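Local coordinates for sorbitol dehydrogenase (Gluconobacter oxydans, PDB 5ITG), which probably oxidises D-sorbitol to L-sorbose with a nicotinamide cofactor, as a Rossmann-fold member of the mannitol dehydrogenase family, at residues 412-417 with 439-444; 405-410 with 465-470. All blocks are in the same frame, centred on the assembly; numbering follows the deposited sequence.

In the fold
Both contacts lie in the C-terminal mannitol dehydrogenase domain, with their centres about 30 Å (contact 2) and about 32 Å (contact 1) from the centre of the chain, and those centres are about 11 Å apart. Along the chain, contact 1 is nested inside the loop that contact 2 closes. Helix 400-412 carries its apolar face against helix 461-477 in contact 2, then ends at the polar surface turn of contact 1. The two also touch directly: F443 O is 3.5 Å from I468 CG1, and E444 CG packs 3.6 Å from I468 CD1. The structure is substrate-free, and neither contact includes a bound ligand.

Contact 1 of 2, residues 412-417 with 439-444; sequences MLRGRD and KADDFE
R414 and K439 carry this contact, each reaching across to the other segment, with their CA atoms 5.2 Å apart. The closer-packed part lies where these two backbones approach and along the R414 side chain, which bends at its third torsion and brings the guanidinium edge to A440 O and D441. A440 O, 4.0 Å from R414 NE, is buried without a hydrogen-bond partner. On the protein side, the buried L413 packs on E427 and L449. R475 adds a like charge near R414 and a weak bond to D441 O.

Toward solvent the grip is slacker. R414 NH2 meets the exposed D441 at OD1, 3.2 Å away, a weak bond (123° at the hydrogen) within a salt bridge, the two planes turned 47° apart. The exposed K439 runs extended until a bend at its last torsion brings K439 NZ to 3.7 Å from L413 O and 3.9 Å from R414 O. These are too long to count as bonds, and the firm partner of this ammonium is E424, with which it forms a salt bridge.

G415 suits its place because its positive phi (85°) would press a side chain against the carbonyl of R414. It is the first residue to leave helical angles after helix 400-412, in a type I turn from M412 closed by the bond from G415 N to M412 O, beside the exit of helix 432-439.

Contact 2 of 2, residues 405-410 with 465-470; sequences GIASYL and QKVIVL
I406 meets V467 at about a right angle, its CG2 methyl 3.9 Å from V467 CG2 and about as near V467 CG1. A beta-branched residue suits this place, since its methyl sits close to its own backbone and faces the other helix; I406 also touches F452 and L463. One residue on, A407 occupies the closest approach of the backbones. A407 CB lies 3.7 Å from V467 O and 3.8 Å from L470 CB, and so small a side chain lets the axes of segments 405-410 and 465-470 come within 8.6 Å. A turn after I406, L410 contributes the longer arm, bringing L410 CD1 to 4.2 Å from V467 CG1.

V467 serves all three: with CG1 opposite its backbone N (chi1 169°), that methyl faces A407 and L410 as well as I406, while CG2 lies against I406. An alanine in its place would probably leave I406 and L410 without their methyl partners and open a gap between the helices.

The two segments cross at -53°, near the value expected when i, i+4 ridges pack into grooves. No hydrogen bond or charge pair joins them, which implies that shape fit and burial of apolar surface hold them together.

Contact 1 of 2, residues 412-417 with 439-444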
loop_
_atom_site.group_PDB
_atom_site.type_symbol
_atom_site.label_atom_id
_atom_site.label_comp_id
_atom_site.label_asym_id
_atom_site.label_seq_id
_atom_site.Cartn_x
_atom_site.Cartn_y
_atom_site.Cartn_z
HETATM N N MSE A 412 -23.303 9.028 10.001
HETATM C CA MSE A 412 -23.026 8.845 8.575
HETATM C C MSE A 412 -23.725 7.577 8.080
HETATM O O MSE A 412 -24.244 7.521 6.963
HETATM C CB MSE A 412 -21.510 8.739 8.340
HETATM C CG MSE A 412 -21.087 8.514 6.888
HETATM SE SE MSE A 412 -21.166 6.651 6.301
HETATM C CE MSE A 412 -19.835 5.879 7.509
ATOM N N LEU A 413 -23.748 6.561 8.934
ATOM C CA LEU A 413 -24.371 5.283 8.597
ATOM C C LEU A 413 -25.852 5.393 8.212
ATOM O O LEU A 413 -26.366 4.554 7.466
ATOM C CB LEU A 413 -24.214 4.315 9.778
ATOM C CG LEU A 413 -23.202 3.164 9.716
ATOM C CD1 LEU A 413 -21.971 3.545 8.930
ATOM C CD2 LEU A 413 -22.846 2.752 11.141
ATOM N N ARG A 414 -26.533 6.423 8.706
ATOM C CA ARG A 414 -27.954 6.601 8.412
ATOM C C ARG A 414 -28.259 6.864 6.937
ATOM O O ARG A 414 -29.403 6.719 6.499
ATOM C CB ARG A 414 -28.538 7.695 9.306
ATOM C CG ARG A 414 -28.526 7.299 10.784
ATOM C CD ARG A 414 -28.988 8.410 11.718
ATOM N NE ARG A 414 -30.420 8.353 12.004
ATOM C CZ ARG A 414 -31.353 8.999 11.315
ATOM N NH1 ARG A 414 -31.011 9.766 10.288
ATOM N NH2 ARG A 414 -32.629 8.875 11.649
ATOM N N GLY A 415 -27.243 7.255 6.172
ATOM C CA GLY A 415 -27.431 7.454 4.747
ATOM C C GLY A 415 -27.945 8.762 4.176
ATOM O O GLY A 415 -28.477 8.778 3.061
ATOM N N ARG A 416 -27.796 9.860 4.902
ATOM C CA ARG A 416 -28.253 11.135 4.377
ATOM C C ARG A 416 -27.353 12.291 4.784
ATOM O O ARG A 416 -26.972 12.415 5.950
ATOM C CB ARG A 416 -29.699 11.397 4.807
ATOM C CG ARG A 416 -29.964 11.340 6.296
ATOM C CD ARG A 416 -31.474 11.324 6.554
ATOM N NE ARG A 416 -31.828 11.416 7.972
ATOM C CZ ARG A 416 -31.523 12.447 8.759
ATOM N NH1 ARG A 416 -30.850 13.484 8.274
ATOM N NH2 ARG A 416 -31.907 12.447 10.030
ATOM N N ASP A 417 -26.990 13.122 3.810
ATOM C CA ASP A 417 -26.134 14.265 4.093
ATOM C C ASP A 417 -26.983 15.493 4.379
ATOM O O ASP A 417 -28.195 15.493 4.155
ATOM C CB ASP A 417 -25.159 14.542 2.937
ATOM C CG ASP A 417 -25.859 14.910 1.643
ATOM O OD1 ASP A 417 -26.786 15.749 1.673
ATOM O OD2 ASP A 417 -25.460 14.368 0.590
ATOM N N LYS A 439 -29.428 2.010 11.508
ATOM C CA LYS A 439 -30.489 2.882 11.018
ATOM C C LYS A 439 -31.559 3.225 12.046
ATOM O O LYS A 439 -32.463 4.010 11.761
ATOM C CB LYS A 439 -31.136 2.270 9.772
ATOM C CG LYS A 439 -30.168 2.107 8.613
ATOM C CD LYS A 439 -30.873 1.676 7.343
ATOM C CE LYS A 439 -29.888 1.557 6.190
ATOM N NZ LYS A 439 -29.203 2.854 5.903
ATOM N N ALA A 440 -31.460 2.650 13.241
ATOM C CA ALA A 440 -32.430 2.937 14.291
ATOM C C ALA A 440 -32.555 4.453 14.446
ATOM O O ALA A 440 -31.614 5.192 14.154
ATOM C CB ALA A 440 -31.987 2.308 15.602
ATOM N N ASP A 441 -33.715 4.919 14.898
ATOM C CA ASP A 441 -33.921 6.351 15.068
ATOM C C ASP A 441 -33.435 6.859 16.412
ATOM O O ASP A 441 -33.326 8.070 16.617
ATOM C CB ASP A 441 -35.396 6.714 14.889
ATOM C CG ASP A 441 -35.844 6.604 13.450
ATOM O OD1 ASP A 441 -35.125 7.126 12.568
ATOM O OD2 ASP A 441 -36.915 6.006 13.199
ATOM N N ASP A 442 -33.148 5.945 17.332
ATOM C CA ASP A 442 -32.659 6.356 18.637
ATOM C C ASP A 442 -31.204 6.773 18.486
ATOM O O ASP A 442 -30.712 6.938 17.368
ATOM C CB ASP A 442 -32.784 5.221 19.656
ATOM C CG ASP A 442 -31.967 4.005 19.281
ATOM O OD1 ASP A 442 -30.731 4.133 19.147
ATOM O OD2 ASP A 442 -32.564 2.917 19.127
ATOM N N PHE A 443 -30.517 6.940 19.609
ATOM C CA PHE A 443 -29.122 7.359 19.588
ATOM C C PHE A 443 -28.238 6.430 20.408
ATOM O O PHE A 443 -27.080 6.754 20.669
ATOM C CB PHE A 443 -29.008 8.775 20.150
ATOM C CG PHE A 443 -29.778 9.801 19.371
ATOM C CD1 PHE A 443 -29.303 10.266 18.150
ATOM C CD2 PHE A 443 -30.977 10.305 19.861
ATOM C CE1 PHE A 443 -30.012 11.220 17.427
ATOM C CE2 PHE A 443 -31.693 11.258 19.146
ATOM C CZ PHE A 443 -31.209 11.718 17.926
ATOM N N GLU A 444 -28.775 5.279 20.806
ATOM C CA GLU A 444 -28.024 4.334 21.631
ATOM C C GLU A 444 -27.769 2.973 20.995
ATOM O O GLU A 444 -26.710 2.383 21.191
ATOM C CB GLU A 444 -28.757 4.111 22.952
ATOM C CG GLU A 444 -29.082 5.379 23.706
ATOM C CD GLU A 444 -30.008 5.126 24.878
ATOM O OE1 GLU A 444 -29.648 4.313 25.758
ATOM O OE2 GLU A 444 -31.098 5.740 24.918
#

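Contact 2 of 2, residues 405-410 with 465-470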
loop_
_atom_site.group_PDB
_atom_site.type_symbol
_atom_site.label_atom_id
_atom_site.label_comp_id
_atom_site.label_asym_id
_atom_site.label_seq_id
_atom_site.Cartn_x
_atom_site.Cartn_y
_atom_site.Cartn_z
ATOM N N GLY A 405 -15.712 11.553 16.536
ATOM C CA GLY A 405 -15.448 10.676 15.409
ATOM C C GLY A 405 -16.449 9.537 15.375
ATOM O O GLY A 405 -16.983 9.181 14.316
ATOM N N ILE A 406 -16.709 8.963 16.544
ATOM C CA ILE A 406 -17.637 7.843 16.659
ATOM C C ILE A 406 -19.064 8.271 16.326
ATOM O O ILE A 406 -19.771 7.592 15.571
ATOM C CB ILE A 406 -17.580 7.237 18.083
ATOM C CG1 ILE A 406 -16.217 6.578 18.299
ATOM C CG2 ILE A 406 -18.685 6.201 18.270
ATOM C CD1 ILE A 406 -15.924 6.253 19.767
ATOM N N ALA A 407 -19.475 9.409 16.873
ATOM C CA ALA A 407 -20.818 9.931 16.631
ATOM C C ALA A 407 -21.028 10.246 15.153
ATOM O O ALA A 407 -22.125 10.055 14.621
ATOM C CB ALA A 407 -21.056 11.183 17.475
ATOM N N SER A 408 -19.975 10.734 14.500
ATOM C CA SER A 408 -20.024 11.073 13.081
ATOM C C SER A 408 -20.175 9.810 12.247
ATOM O O SER A 408 -20.952 9.771 11.290
ATOM C CB SER A 408 -18.747 11.816 12.662
ATOM O OG SER A 408 -18.748 13.139 13.164
ATOM N N TYR A 409 -19.419 8.780 12.608
ATOM C CA TYR A 409 -19.493 7.504 11.918
ATOM C C TYR A 409 -20.923 6.960 12.028
ATOM O O TYR A 409 -21.526 6.563 11.025
ATOM C CB TYR A 409 -18.505 6.506 12.540
ATOM C CG TYR A 409 -18.658 5.091 12.018
ATOM C CD1 TYR A 409 -18.379 4.778 10.689
ATOM C CD2 TYR A 409 -19.108 4.069 12.854
ATOM C CE1 TYR A 409 -18.551 3.474 10.199
ATOM C CE2 TYR A 409 -19.279 2.767 12.377
ATOM C CZ TYR A 409 -19.002 2.477 11.052
ATOM O OH TYR A 409 -19.186 1.192 10.578
ATOM N N LEU A 410 -21.462 6.951 13.243
ATOM C CA LEU A 410 -22.812 6.441 13.473
ATOM C C LEU A 410 -23.888 7.229 12.730
ATOM O O LEU A 410 -24.838 6.647 12.205
ATOM C CB LEU A 410 -23.120 6.411 14.974
ATOM C CG LEU A 410 -22.275 5.366 15.713
ATOM C CD1 LEU A 410 -22.605 5.366 17.200
ATOM C CD2 LEU A 410 -22.534 3.994 15.092
ATOM N N GLN A 465 -21.707 7.965 26.654
ATOM C CA GLN A 465 -22.622 9.049 26.982
ATOM C C GLN A 465 -22.317 10.280 26.132
ATOM O O GLN A 465 -23.225 10.926 25.609
ATOM C CB GLN A 465 -22.527 9.394 28.472
ATOM C CG GLN A 465 -23.327 8.454 29.373
ATOM C CD GLN A 465 -22.889 8.513 30.825
ATOM O OE1 GLN A 465 -22.755 9.592 31.407
ATOM N NE2 GLN A 465 -22.668 7.344 31.424
ATOM N N LYS A 466 -21.032 10.600 25.997
ATOM C CA LYS A 466 -20.613 11.746 25.201
ATOM C C LYS A 466 -21.004 11.530 23.745
ATOM O O LYS A 466 -21.450 12.457 23.068
ATOM C CB LYS A 466 -19.097 11.940 25.305
ATOM C CG LYS A 466 -18.540 13.059 24.443
ATOM C CD LYS A 466 -18.942 14.435 24.954
ATOM C CE LYS A 466 -18.235 15.530 24.165
ATOM N NZ LYS A 466 -18.543 16.892 24.691
ATOM N N VAL A 467 -20.837 10.302 23.266
ATOM C CA VAL A 467 -21.188 9.969 21.889
ATOM C C VAL A 467 -22.666 10.248 21.649
ATOM O O VAL A 467 -23.042 10.825 20.631
ATOM C CB VAL A 467 -20.896 8.477 21.574
ATOM C CG1 VAL A 467 -21.508 8.095 20.226
ATOM C CG2 VAL A 467 -19.377 8.235 21.534
ATOM N N ILE A 468 -23.496 9.825 22.595
ATOM C CA ILE A 468 -24.939 10.017 22.506
ATOM C C ILE A 468 -25.258 11.510 22.433
ATOM O O ILE A 468 -26.034 11.948 21.584
ATOM C CB ILE A 468 -25.644 9.372 23.733
ATOM C CG1 ILE A 468 -25.529 7.845 23.637
ATOM C CG2 ILE A 468 -27.099 9.828 23.813
ATOM C CD1 ILE A 468 -26.093 7.105 24.824
ATOM N N VAL A 469 -24.642 12.287 23.321
ATOM C CA VAL A 469 -24.834 13.733 23.353
ATOM C C VAL A 469 -24.495 14.373 22.004
ATOM O O VAL A 469 -25.235 15.235 21.514
ATOM C CB VAL A 469 -23.962 14.379 24.466
ATOM C CG1 VAL A 469 -23.863 15.894 24.265
ATOM C CG2 VAL A 469 -24.572 14.082 25.830
ATOM N N LEU A 470 -23.393 13.939 21.394
ATOM C CA LEU A 470 -22.959 14.489 20.109
ATOM C C LEU A 470 -23.829 14.048 18.936
ATOM O O LEU A 470 -24.073 14.834 18.018
ATOM C CB LEU A 470 -21.488 14.125 19.842
ATOM C CG LEU A 470 -20.514 14.673 20.895
ATOM C CD1 LEU A 470 -19.094 14.229 20.590
ATOM C CD2 LEU A 470 -20.604 16.195 20.930
#